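Proton-dependent oligopeptide transporter family protein (PDB 6EI3) probably imports short peptides across the bacterial inner membrane by coupling their movement to protons, as a POT-family member of the major facilitator superfamily. Local coordinates at residues V294-V299 and Y438-V443; F303-Q308 and A372-A377; N445-L450 and A480-L485. All blocks are in the same frame, centred on the assembly; numbering follows the deposited sequence. Where two conformers were deposited one is given.

Contact 1. Residues V294-V299 and Y438-V443; sequences VIFALV and YLTTTV. With 78M ((2S)-2,3-dihydroxypropyl(7Z)-pentadec-7-enoate), chain O.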
loop_
_atom_site.group_PDB
_atom_site.type_symbol
_atom_site.label_atom_id
_atom_site.label_comp_id
_atom_site.label_asym_id
_atom_site.label_seq_id
_atom_site.Cartn_x
_atom_site.Cartn_y
_atom_site.Cartn_z
ATOM N N VAL A 294 5.360 3.200 -15.162
ATOM C CA VAL A 294 6.811 3.285 -14.954
ATOM C C VAL A 294 7.118 4.127 -13.699
ATOM O O VAL A 294 7.894 3.679 -12.851
ATOM C CB VAL A 294 7.595 3.754 -16.205
ATOM C CG1 VAL A 294 9.089 3.874 -15.903
ATOM C CG2 VAL A 294 7.376 2.785 -17.361
ATOM N N ILE A 295 6.494 5.320 -13.578
ATOM C CA ILE A 295 6.632 6.197 -12.408
ATOM C C ILE A 295 6.256 5.407 -11.127
ATOM O O ILE A 295 7.022 5.422 -10.156
ATOM C CB ILE A 295 5.799 7.498 -12.619
ATOM C CG1 ILE A 295 6.524 8.435 -13.600
ATOM C CG2 ILE A 295 5.511 8.230 -11.310
ATOM C CD1 ILE A 295 5.636 9.133 -14.602
ATOM N N PHE A 296 5.105 4.691 -11.152
ATOM C CA PHE A 296 4.634 3.858 -10.028
ATOM C C PHE A 296 5.619 2.732 -9.689
ATOM O O PHE A 296 5.884 2.505 -8.519
ATOM C CB PHE A 296 3.224 3.279 -10.287
ATOM C CG PHE A 296 2.047 4.228 -10.116
ATOM C CD1 PHE A 296 2.248 5.587 -9.864
ATOM C CD2 PHE A 296 0.742 3.763 -10.212
ATOM C CE1 PHE A 296 1.160 6.460 -9.728
ATOM C CE2 PHE A 296 -0.342 4.640 -10.082
ATOM C CZ PHE A 296 -0.125 5.977 -9.837
ATOM N N ALA A 297 6.187 2.065 -10.702
ATOM C CA ALA A 297 7.166 0.978 -10.501
ATOM C C ALA A 297 8.397 1.476 -9.723
ATOM O O ALA A 297 8.917 0.790 -8.837
ATOM C CB ALA A 297 7.594 0.395 -11.854
ATOM N N LEU A 298 8.836 2.691 -10.051
ATOM C CA LEU A 298 9.997 3.347 -9.452
ATOM C C LEU A 298 9.750 3.867 -8.049
ATOM O O LEU A 298 10.705 4.178 -7.338
ATOM C CB LEU A 298 10.498 4.457 -10.394
ATOM C CG LEU A 298 11.137 3.954 -11.681
ATOM C CD1 LEU A 298 11.367 5.095 -12.671
ATOM C CD2 LEU A 298 12.445 3.219 -11.396
ATOM N N VAL A 299 8.473 3.962 -7.655
ATOM C CA VAL A 299 8.009 4.375 -6.328
ATOM C C VAL A 299 7.890 3.155 -5.386
ATOM O O VAL A 299 7.914 3.337 -4.173
ATOM C CB VAL A 299 6.681 5.204 -6.416
ATOM C CG1 VAL A 299 5.920 5.241 -5.083
ATOM C CG2 VAL A 299 6.978 6.627 -6.874
ATOM N N TYR A 438 -2.566 0.761 -5.888
ATOM C CA TYR A 438 -2.663 -0.300 -4.876
ATOM C C TYR A 438 -1.585 -1.356 -5.111
ATOM O O TYR A 438 -0.937 -1.781 -4.166
ATOM C CB TYR A 438 -4.043 -0.973 -4.898
ATOM C CG TYR A 438 -5.171 -0.067 -4.474
ATOM C CD1 TYR A 438 -5.019 0.814 -3.407
ATOM C CD2 TYR A 438 -6.409 -0.126 -5.101
ATOM C CE1 TYR A 438 -6.062 1.650 -3.007
ATOM C CE2 TYR A 438 -7.465 0.691 -4.694
ATOM C CZ TYR A 438 -7.285 1.578 -3.651
ATOM O OH TYR A 438 -8.328 2.368 -3.232
ATOM N N LEU A 439 -1.362 -1.728 -6.372
ATOM C CA LEU A 439 -0.336 -2.696 -6.730
ATOM C C LEU A 439 1.081 -2.188 -6.425
ATOM O O LEU A 439 1.975 -3.005 -6.272
ATOM C CB LEU A 439 -0.462 -3.143 -8.202
ATOM C CG LEU A 439 -1.736 -3.926 -8.567
ATOM C CD1 LEU A 439 -1.773 -4.228 -10.072
ATOM C CD2 LEU A 439 -1.876 -5.223 -7.738
ATOM N N THR A 440 1.282 -0.849 -6.359
ATOM C CA THR A 440 2.565 -0.218 -6.021
ATOM C C THR A 440 2.960 -0.628 -4.592
ATOM O O THR A 440 4.112 -0.991 -4.364
ATOM C CB THR A 440 2.505 1.300 -6.283
ATOM O OG1 THR A 440 2.161 1.486 -7.647
ATOM C CG2 THR A 440 3.815 2.004 -6.030
ATOM N N THR A 441 1.988 -0.621 -3.653
ATOM C CA THR A 441 2.189 -1.086 -2.271
ATOM C C THR A 441 2.416 -2.589 -2.276
ATOM O O THR A 441 3.327 -3.043 -1.586
ATOM C CB THR A 441 0.975 -0.752 -1.404
ATOM O OG1 THR A 441 0.909 0.658 -1.278
ATOM C CG2 THR A 441 1.059 -1.383 0.004
ATOM N N THR A 442 1.593 -3.374 -3.040
ATOM C CA THR A 442 1.771 -4.837 -3.115
ATOM C C THR A 442 3.229 -5.127 -3.493
ATOM O O THR A 442 3.895 -5.879 -2.781
ATOM C CB THR A 442 0.781 -5.488 -4.127
ATOM O OG1 THR A 442 -0.538 -5.425 -3.599
ATOM C CG2 THR A 442 1.096 -6.963 -4.425
ATOM N N VAL A 443 3.728 -4.496 -4.591
ATOM C CA VAL A 443 5.087 -4.738 -5.109
ATOM C C VAL A 443 6.169 -4.248 -4.104
ATOM O O VAL A 443 7.124 -4.987 -3.875
ATOM C CB VAL A 443 5.280 -4.229 -6.561
ATOM C CG1 VAL A 443 6.709 -4.450 -7.064
ATOM C CG2 VAL A 443 4.292 -4.921 -7.504
HETATM O O21 78M O . 8.536 6.020 -20.824
HETATM C C20 78M O . 7.524 5.058 -21.074
HETATM C C18 78M O . 8.044 3.653 -20.879
HETATM O O19 78M O . 9.154 3.415 -21.747
HETATM C C17 78M O . 6.981 2.608 -21.112
HETATM O O2 78M O . 7.460 1.405 -20.467
HETATM C C1 78M O . 6.587 0.413 -20.255
HETATM O O1 78M O . 5.471 0.386 -20.709
HETATM C C2 78M O . 7.174 -0.649 -19.372
HETATM C C3 78M O . 6.423 -0.818 -18.058
HETATM C C4 78M O . 7.348 -1.046 -16.870
HETATM C C5 78M O . 7.214 -2.407 -16.205
HETATM C C6 78M O . 6.026 -2.541 -15.244
HETATM C C7 78M O . 6.448 -2.494 -13.811
HETATM C C8 78M O . 6.439 -3.497 -12.949
HETATM C C9 78M O . 6.872 -3.432 -11.513
HETATM C C10 78M O . 8.371 -3.715 -11.370
HETATM C C11 78M O . 9.119 -2.739 -10.478
HETATM C C12 78M O . 10.571 -2.536 -10.894
HETATM C C13 78M O . 11.325 -1.446 -10.144
HETATM C C15 78M O . 12.831 -0.871 -8.215
HETATM C C14 78M O . 11.841 -1.853 -8.776
#
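Thr-440 reaches across from helix 430-456 to touch Phe-296 and Val-299 on helix 281-306, a helix-helix contact inside the membrane-spanning bundle of a major facilitator superfamily transporter. The helices come close here: the CA atoms of Phe-296 and Thr-440 lie 6.1 Å apart, a spacing that suits a small beta-branched residue on one side.

The methyl makes two packing contacts, one with a carbonyl oxygen and one with another methyl. With chi1 at -57°, Thr-440 holds CG2 anti to its own backbone N, and this branch meets the backbone of the other helix, CG2 lying 3.3 Å from Phe-296 O. The same methyl touches a branch of Val-299, whose CG1 is 4.0 Å from Thr-440 CG2.

The polar branch behaves differently. Thr-440 OG1 bonds back to Phe-436 O, one turn earlier in its own helix, so the hydroxyl is satisfied without crossing the interface. A threonine can thus be buried here with its hydroxyl bonded within its own helix, and OG1 simply rests 3.4 Å from Phe-296 CB. The Phe-296 side chain crosses that of Thr-440 at about a right angle, and its ring meets that of Trp-437.

Lipid contacts occupy another part of helix 281-306. Ala-297, whose CB points away from helix 430-456, presents a methyl small enough for the monoacylglycerol chain to pass close by, with CB 3.7 Å from lipid C7. Nearer the lipid's glycerol end, Val-294 CG2 sits 3.4 Å from the ester oxygen O2.

Contact 2. Residues F303-Q308 and A372-A377; sequences FSLFDQ and AFSGVA. With 78M ((2S)-2,3-dihydroxypropyl(7Z)-pentadec-7-enoate), chain J; 78M ((2S)-2,3-dihydroxypropyl(7Z)-pentadec-7-enoate), chain F.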
loop_
_atom_site.group_PDB
_atom_site.type_symbol
_atom_site.label_atom_id
_atom_site.label_comp_id
_atom_site.label_asym_id
_atom_site.label_seq_id
_atom_site.Cartn_x
_atom_site.Cartn_y
_atom_site.Cartn_z
ATOM N N PHE A 303 7.455 2.195 -0.673
ATOM C CA PHE A 303 6.525 1.372 0.109
ATOM C C PHE A 303 7.215 0.232 0.829
ATOM O O PHE A 303 6.744 -0.149 1.899
ATOM C CB PHE A 303 5.347 0.892 -0.742
ATOM C CG PHE A 303 4.418 2.040 -1.038
ATOM C CD1 PHE A 303 3.602 2.573 -0.041
ATOM C CD2 PHE A 303 4.362 2.599 -2.310
ATOM C CE1 PHE A 303 2.768 3.669 -0.304
ATOM C CE2 PHE A 303 3.515 3.690 -2.579
ATOM C CZ PHE A 303 2.748 4.235 -1.567
ATOM N N SER A 304 8.380 -0.254 0.298
ATOM C CA SER A 304 9.214 -1.262 0.967
ATOM C C SER A 304 9.667 -0.689 2.290
ATOM O O SER A 304 9.649 -1.376 3.292
ATOM C CB SER A 304 10.469 -1.576 0.142
ATOM O OG SER A 304 10.110 -2.084 -1.122
ATOM N N LEU A 305 10.091 0.564 2.278
ATOM C CA LEU A 305 10.597 1.273 3.450
ATOM C C LEU A 305 9.480 1.764 4.362
ATOM O O LEU A 305 9.597 1.705 5.587
ATOM C CB LEU A 305 11.470 2.450 2.971
ATOM C CG LEU A 305 12.957 2.120 2.722
ATOM C CD1 LEU A 305 13.171 1.267 1.468
ATOM C CD2 LEU A 305 13.766 3.388 2.567
ATOM N N PHE A 306 8.380 2.215 3.767
ATOM C CA PHE A 306 7.263 2.758 4.524
ATOM C C PHE A 306 6.523 1.704 5.364
ATOM O O PHE A 306 6.281 1.949 6.543
ATOM C CB PHE A 306 6.305 3.520 3.575
ATOM C CG PHE A 306 5.143 4.174 4.279
ATOM C CD1 PHE A 306 5.337 5.283 5.091
ATOM C CD2 PHE A 306 3.848 3.683 4.122
ATOM C CE1 PHE A 306 4.259 5.871 5.762
ATOM C CE2 PHE A 306 2.775 4.272 4.793
ATOM C CZ PHE A 306 2.988 5.365 5.604
ATOM N N ASP A 307 6.153 0.552 4.766
ATOM C CA ASP A 307 5.370 -0.490 5.458
ATOM C C ASP A 307 6.145 -1.240 6.570
ATOM O O ASP A 307 5.526 -1.842 7.445
ATOM C CB ASP A 307 4.719 -1.455 4.449
ATOM C CG ASP A 307 3.452 -0.832 3.840
ATOM O OD1 ASP A 307 2.696 -0.164 4.590
ATOM O OD2 ASP A 307 3.230 -0.998 2.618
ATOM N N GLN A 308 7.476 -1.124 6.584
ATOM C CA GLN A 308 8.319 -1.738 7.616
ATOM C C GLN A 308 8.277 -0.997 8.972
ATOM O O GLN A 308 8.825 -1.494 9.947
ATOM C CB GLN A 308 9.745 -1.911 7.111
ATOM C CG GLN A 308 9.906 -3.057 6.131
ATOM C CD GLN A 308 11.362 -3.220 5.789
ATOM O OE1 GLN A 308 12.142 -3.814 6.552
ATOM N NE2 GLN A 308 11.779 -2.606 4.692
ATOM N N ALA A 372 14.035 9.875 -1.628
ATOM C CA ALA A 372 15.327 10.196 -1.036
ATOM C C ALA A 372 15.227 10.360 0.504
ATOM O O ALA A 372 16.029 9.760 1.224
ATOM C CB ALA A 372 15.893 11.450 -1.682
ATOM N N PHE A 373 14.210 11.107 1.001
ATOM C CA PHE A 373 13.995 11.296 2.438
ATOM C C PHE A 373 13.658 10.004 3.173
ATOM O O PHE A 373 14.083 9.847 4.319
ATOM C CB PHE A 373 12.965 12.387 2.738
ATOM C CG PHE A 373 13.604 13.752 2.861
ATOM C CD1 PHE A 373 14.246 14.134 4.037
ATOM C CD2 PHE A 373 13.576 14.649 1.802
ATOM C CE1 PHE A 373 14.851 15.393 4.146
ATOM C CE2 PHE A 373 14.162 15.913 1.921
ATOM C CZ PHE A 373 14.805 16.273 3.087
ATOM N N SER A 374 12.970 9.050 2.503
ATOM C CA SER A 374 12.680 7.748 3.103
ATOM C C SER A 374 14.034 6.993 3.267
ATOM O O SER A 374 14.237 6.321 4.272
ATOM C CB SER A 374 11.653 6.964 2.284
ATOM O OG SER A 374 12.215 6.264 1.179
ATOM N N GLY A 375 14.963 7.212 2.339
ATOM C CA GLY A 375 16.321 6.669 2.414
ATOM C C GLY A 375 17.076 7.248 3.603
ATOM O O GLY A 375 17.700 6.507 4.365
ATOM N N VAL A 376 16.956 8.568 3.813
ATOM C CA VAL A 376 17.581 9.292 4.938
ATOM C C VAL A 376 17.030 8.764 6.278
ATOM O O VAL A 376 17.801 8.577 7.215
ATOM C CB VAL A 376 17.451 10.842 4.781
ATOM C CG1 VAL A 376 18.113 11.594 5.945
ATOM C CG2 VAL A 376 18.053 11.306 3.456
ATOM N N ALA A 377 15.714 8.462 6.341
ATOM C CA ALA A 377 15.045 7.903 7.522
ATOM C C ALA A 377 15.695 6.574 7.889
ATOM O O ALA A 377 15.958 6.319 9.063
ATOM C CB ALA A 377 13.563 7.688 7.239
HETATM O O21 78M J . 12.170 20.354 -15.948
HETATM C C20 78M J . 11.810 19.048 -15.524
HETATM C C18 78M J . 12.764 18.536 -14.469
HETATM O O19 78M J . 14.103 18.564 -14.976
HETATM C C17 78M J . 12.409 17.145 -14.001
HETATM O O2 78M J . 13.382 16.783 -12.991
HETATM C C1 78M J . 12.937 16.185 -11.879
HETATM O O1 78M J . 11.772 16.018 -11.625
HETATM C C2 78M J . 14.076 15.749 -11.001
HETATM C C3 78M J . 13.815 15.976 -9.520
HETATM C C4 78M J . 15.072 16.054 -8.678
HETATM C C5 78M J . 14.808 16.627 -7.299
HETATM C C6 78M J . 15.995 16.551 -6.343
HETATM C C7 78M J . 15.722 17.300 -5.068
HETATM C C8 78M J . 16.279 17.125 -3.872
HETATM C C9 78M J . 17.333 16.126 -3.474
HETATM C C10 78M J . 16.772 14.941 -2.682
HETATM C C11 78M J . 16.530 15.194 -1.188
HETATM C C12 78M J . 17.757 15.103 -0.279
HETATM C C13 78M J . 18.410 13.727 -0.204
HETATM C C15 78M J . 20.515 12.417 0.251
HETATM C C14 78M J . 19.754 13.699 0.496
HETATM O O21 78M F . 24.534 7.346 21.802
HETATM C C20 78M F . 24.452 7.068 20.411
HETATM C C18 78M F . 24.527 8.346 19.608
HETATM O O19 78M F . 23.417 9.194 19.908
HETATM C C17 78M F . 24.661 8.108 18.118
HETATM O O2 78M F . 23.376 7.758 17.546
HETATM C C1 78M F . 22.719 8.702 16.860
HETATM O O1 78M F . 22.965 9.880 16.933
HETATM C C2 78M F . 21.658 8.103 15.981
HETATM C C3 78M F . 20.821 9.138 15.233
HETATM C C4 78M F . 20.888 8.996 13.722
HETATM C C5 78M F . 21.852 9.939 13.019
HETATM C C6 78M F . 22.011 9.643 11.526
HETATM C C7 78M F . 21.567 10.763 10.640
HETATM C C8 78M F . 20.349 10.957 10.164
HETATM C C9 78M F . 19.901 12.078 9.274
HETATM C C10 78M F . 19.934 13.456 9.947
HETATM C C11 78M F . 20.000 14.627 8.976
HETATM C C12 78M F . 18.656 15.097 8.441
HETATM C C13 78M F . 18.766 16.042 7.258
HETATM C C15 78M F . 17.581 17.521 5.594
HETATM C C14 78M F . 17.437 16.604 6.787
#
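Leu-305 inserts one methyl, CD2, against the backbone and side chain of Ser-374, joining the end region of helix 281-306 to helix 363-389 in the helical bundle of this major facilitator superfamily fold. The methyl comes 3.4 Å from Ser-374 O and 3.6 Å from Ser-374 OG, and it also reaches the backbone of Gly-375, with CD2 4.0 Å from Gly-375 N. A leucine suits the spot because its branched end can span the gap and spread over a surface made of small residues. Serine and glycine, in turn, let that end settle directly on the helix backbone.

The next shell explains how a hydroxyl can face a methyl here. Ser-374 OG stands between its backbone N and carbonyl carbon, chi1 83°, and bonds to Ile-371 O in the preceding turn; its polar need is therefore met within its own helix. Ala-483 of helix 471-495 touches both Leu-305 and Ser-374, and Phe-479 packs on the leucine as well, so a third helix closes over the contact.

Farther out, the far side of helix 363-389 faces lipid. Phe-373 has the end of one monoacylglycerol chain at its ring edge, C15 lying 3.8 Å from CE1, while Ala-372 CB is 3.7 Å from C13 of another. Val-376 offers one methyl to each of these two chains. Beyond Leu-305 in the other direction, Gln-308 folds back along its own segment and gives NE2 to Ser-304 O at 2.8 Å, a nearly straight bond (168°) in which the donor lies well above the carbonyl plane but the acceptor sits in the plane of the glutamine amide.

Contact 3. Residues N445-L450 and A480-L485; sequences NLWVLL and AAFAFL. With 78M ((2S)-2,3-dihydroxypropyl(7Z)-pentadec-7-enoate), chain C; 78M ((2S)-2,3-dihydroxypropyl(7Z)-pentadec-7-enoate), chain O.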
loop_
_atom_site.group_PDB
_atom_site.type_symbol
_atom_site.label_atom_id
_atom_site.label_comp_id
_atom_site.label_asym_id
_atom_site.label_seq_id
_atom_site.Cartn_x
_atom_site.Cartn_y
_atom_site.Cartn_z
ATOM N N ASN A 445 5.940 -4.294 -0.886
ATOM C CA ASN A 445 5.938 -5.324 0.154
ATOM C C ASN A 445 6.604 -6.606 -0.319
ATOM O O ASN A 445 7.253 -7.265 0.485
ATOM C CB ASN A 445 4.527 -5.563 0.729
ATOM C CG ASN A 445 4.147 -4.470 1.684
ATOM O OD1 ASN A 445 4.394 -4.554 2.886
ATOM N ND2 ASN A 445 3.659 -3.368 1.157
ATOM N N LEU A 446 6.537 -6.908 -1.639
ATOM C CA LEU A 446 7.230 -8.054 -2.214
ATOM C C LEU A 446 8.738 -7.869 -2.025
ATOM O O LEU A 446 9.406 -8.845 -1.656
ATOM C CB LEU A 446 6.895 -8.264 -3.715
ATOM C CG LEU A 446 7.799 -9.231 -4.517
ATOM C CD1 LEU A 446 7.706 -10.689 -4.000
ATOM C CD2 LEU A 446 7.522 -9.146 -6.041
ATOM N N TRP A 447 9.274 -6.629 -2.261
ATOM C CA TRP A 447 10.718 -6.405 -2.104
ATOM C C TRP A 447 11.194 -6.723 -0.680
ATOM O O TRP A 447 12.332 -7.147 -0.513
ATOM C CB TRP A 447 11.161 -4.988 -2.534
ATOM C CG TRP A 447 10.737 -4.534 -3.910
ATOM C CD1 TRP A 447 10.301 -3.290 -4.249
ATOM C CD2 TRP A 447 10.705 -5.316 -5.118
ATOM N NE1 TRP A 447 10.020 -3.234 -5.593
ATOM C CE2 TRP A 447 10.261 -4.463 -6.153
ATOM C CE3 TRP A 447 11.040 -6.646 -5.436
ATOM C CZ2 TRP A 447 10.129 -4.896 -7.478
ATOM C CZ3 TRP A 447 10.894 -7.081 -6.745
ATOM C CH2 TRP A 447 10.420 -6.216 -7.745
ATOM N N VAL A 448 10.329 -6.493 0.340
ATOM C CA VAL A 448 10.650 -6.793 1.743
ATOM C C VAL A 448 10.727 -8.324 1.893
ATOM O O VAL A 448 11.696 -8.840 2.452
ATOM C CB VAL A 448 9.630 -6.187 2.741
ATOM C CG1 VAL A 448 10.005 -6.537 4.186
ATOM C CG2 VAL A 448 9.484 -4.677 2.563
ATOM N N LEU A 449 9.706 -9.051 1.383
ATOM C CA LEU A 449 9.682 -10.517 1.432
ATOM C C LEU A 449 10.914 -11.111 0.764
ATOM O O LEU A 449 11.528 -12.023 1.326
ATOM C CB LEU A 449 8.427 -11.076 0.764
ATOM C CG LEU A 449 7.060 -10.795 1.412
ATOM C CD1 LEU A 449 5.988 -11.677 0.757
ATOM C CD2 LEU A 449 7.088 -11.077 2.933
ATOM N N LEU A 450 11.319 -10.549 -0.398
ATOM C CA LEU A 450 12.504 -11.007 -1.137
ATOM C C LEU A 450 13.791 -10.785 -0.365
ATOM O O LEU A 450 14.670 -11.643 -0.399
ATOM C CB LEU A 450 12.586 -10.382 -2.537
ATOM C CG LEU A 450 11.713 -11.046 -3.614
ATOM C CD1 LEU A 450 11.863 -10.327 -4.963
ATOM C CD2 LEU A 450 12.038 -12.543 -3.775
ATOM N N ALA A 480 18.042 1.695 2.941
ATOM C CA ALA A 480 18.449 3.090 2.709
ATOM C C ALA A 480 19.098 3.227 1.328
ATOM O O ALA A 480 18.737 4.134 0.572
ATOM C CB ALA A 480 19.445 3.530 3.768
ATOM N N ALA A 481 20.037 2.312 0.996
ATOM C CA ALA A 481 20.746 2.293 -0.296
ATOM C C ALA A 481 19.763 2.054 -1.455
ATOM O O ALA A 481 19.877 2.710 -2.485
ATOM C CB ALA A 481 21.824 1.214 -0.293
ATOM N N PHE A 482 18.811 1.115 -1.264
ATOM C CA PHE A 482 17.767 0.745 -2.221
ATOM C C PHE A 482 16.872 1.964 -2.518
ATOM O O PHE A 482 16.574 2.215 -3.683
ATOM C CB PHE A 482 16.951 -0.453 -1.680
ATOM C CG PHE A 482 15.827 -1.016 -2.530
ATOM C CD1 PHE A 482 15.969 -1.149 -3.911
ATOM C CD2 PHE A 482 14.641 -1.454 -1.943
ATOM C CE1 PHE A 482 14.944 -1.703 -4.688
ATOM C CE2 PHE A 482 13.620 -2.023 -2.719
ATOM C CZ PHE A 482 13.779 -2.145 -4.085
ATOM N N ALA A 483 16.524 2.758 -1.486
ATOM C CA ALA A 483 15.723 3.974 -1.663
ATOM C C ALA A 483 16.524 5.049 -2.399
ATOM O O ALA A 483 15.972 5.724 -3.265
ATOM C CB ALA A 483 15.256 4.511 -0.326
ATOM N N PHE A 484 17.816 5.212 -2.065
ATOM C CA PHE A 484 18.679 6.200 -2.741
ATOM C C PHE A 484 18.827 5.877 -4.223
ATOM O O PHE A 484 18.763 6.792 -5.054
ATOM C CB PHE A 484 20.047 6.312 -2.047
ATOM C CG PHE A 484 19.985 6.940 -0.669
ATOM C CD1 PHE A 484 19.195 8.063 -0.431
ATOM C CD2 PHE A 484 20.796 6.471 0.362
ATOM C CE1 PHE A 484 19.157 8.663 0.836
ATOM C CE2 PHE A 484 20.765 7.074 1.629
ATOM C CZ PHE A 484 19.936 8.159 1.861
ATOM N N LEU A 485 18.996 4.564 -4.546
ATOM C CA LEU A 485 19.118 4.092 -5.921
ATOM C C LEU A 485 17.795 4.346 -6.660
ATOM O O LEU A 485 17.805 4.743 -7.827
ATOM C CB LEU A 485 19.473 2.591 -5.928
ATOM C CG LEU A 485 19.744 1.923 -7.284
ATOM C CD1 LEU A 485 21.092 2.348 -7.868
ATOM C CD2 LEU A 485 19.727 0.421 -7.147
HETATM O O21 78M C . 16.414 19.346 -12.211
HETATM C C20 78M C . 16.568 18.006 -12.663
HETATM C C18 78M C . 17.568 17.258 -11.811
HETATM O O19 78M C . 18.851 17.883 -11.913
HETATM C C17 78M C . 17.681 15.799 -12.187
HETATM O O2 78M C . 18.583 15.242 -11.200
HETATM C C1 78M C . 18.492 13.936 -10.912
HETATM O O1 78M C . 17.701 13.188 -11.420
HETATM C C2 78M C . 19.517 13.534 -9.891
HETATM C C3 78M C . 19.039 12.493 -8.889
HETATM C C4 78M C . 18.025 13.031 -7.887
HETATM C C5 78M C . 18.435 12.929 -6.422
HETATM C C6 78M C . 18.471 11.506 -5.869
HETATM C C7 78M C . 18.827 11.449 -4.415
HETATM C C8 78M C . 19.961 11.028 -3.872
HETATM C C9 78M C . 21.188 10.529 -4.581
HETATM C C10 78M C . 21.332 9.013 -4.522
HETATM C C11 78M C . 22.511 8.471 -5.324
HETATM C C12 78M C . 22.645 6.949 -5.318
HETATM C C13 78M C . 23.313 6.355 -4.079
HETATM C C15 78M C . 23.792 4.282 -2.717
HETATM C C14 78M C . 23.314 4.836 -4.039
HETATM O O21 78M O . 8.536 6.020 -20.824
HETATM C C20 78M O . 7.524 5.058 -21.074
HETATM C C18 78M O . 8.044 3.653 -20.879
HETATM O O19 78M O . 9.154 3.415 -21.747
HETATM C C17 78M O . 6.981 2.608 -21.112
HETATM O O2 78M O . 7.460 1.405 -20.467
HETATM C C1 78M O . 6.587 0.413 -20.255
HETATM O O1 78M O . 5.471 0.386 -20.709
HETATM C C2 78M O . 7.174 -0.649 -19.372
HETATM C C3 78M O . 6.423 -0.818 -18.058
HETATM C C4 78M O . 7.348 -1.046 -16.870
HETATM C C5 78M O . 7.214 -2.407 -16.205
HETATM C C6 78M O . 6.026 -2.541 -15.244
HETATM C C7 78M O . 6.448 -2.494 -13.811
HETATM C C8 78M O . 6.439 -3.497 -12.949
HETATM C C9 78M O . 6.872 -3.432 -11.513
HETATM C C10 78M O . 8.371 -3.715 -11.370
HETATM C C11 78M O . 9.119 -2.739 -10.478
HETATM C C12 78M O . 10.571 -2.536 -10.894
HETATM C C13 78M O . 11.325 -1.446 -10.144
HETATM C C15 78M O . 12.831 -0.871 -8.215
HETATM C C14 78M O . 11.841 -1.853 -8.776
#
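The backbones of 445-450 and 480-485 stay well apart, their closest CA atoms, those of Trp-447 and Phe-482, being 10.0 Å from each other, so two long aromatic side chains do the bridging between helix 430-456 and helix 471-495. They meet in an offset edge-to-face (T-shaped) pair. The edge of Phe-482 is directed at a face of the five-membered ring of Trp-447, with centroids 5.4 Å apart and planes at 84°. At the nearest point Phe-482 CZ is 3.7 Å from Trp-447 CD1, and CE2 beside it reaches back to the start of the tryptophan side chain, 3.9 Å from Trp-447 CB. Phe-482 extends this far because its CG is anti to the backbone N, chi1 -179°, which carries the ring out across the gap.

The indole is fixed by more than the stack. Its NE1 makes a hydrogen bond to Thr-300 OG1 on helix 281-306, and Ser-304 of that helix touches both rings. Tryptophan fits the place because one flat group offers a face to an aromatic neighbour, an N-H to a hydroxyl and a broad benzo ring to lipid. On the lipid side the methyl end of a monoacylglycerol's acyl chain comes against it, C14 lying 3.7 Å from Trp-447 CZ2, and the chain's last carbon also approaches Phe-482.

The chemistry implies a contact that needs no buried charge: the slightly positive C-H edge of the phenyl ring meets the electron-rich indole face, and dispersion among the rings and the acyl chain probably adds to it.

In the fold
Of the helices involved, 281-306 comes first from the N terminus, carrying 294-299 and then 303-308. Contact 2 closes first, when helix 363-389 returns to 303-308; this smaller loop lies wholly within the longer one that contact 1 completes when 438-443 meets 294-299. Only afterwards does contact 3 open, from 445-450 on the same helix as 438-443, and it closes with 480-485 on helix 471-495. No loops cross. Helix 281-306 links contacts 1 and 2, helix 430-456 links contacts 1 and 3, and Asp-307 OD2 probably accepts a hydrogen bond from Asn-445 ND2, tying contacts 2 and 3. One lipid molecule touches both contacts 1 and 3.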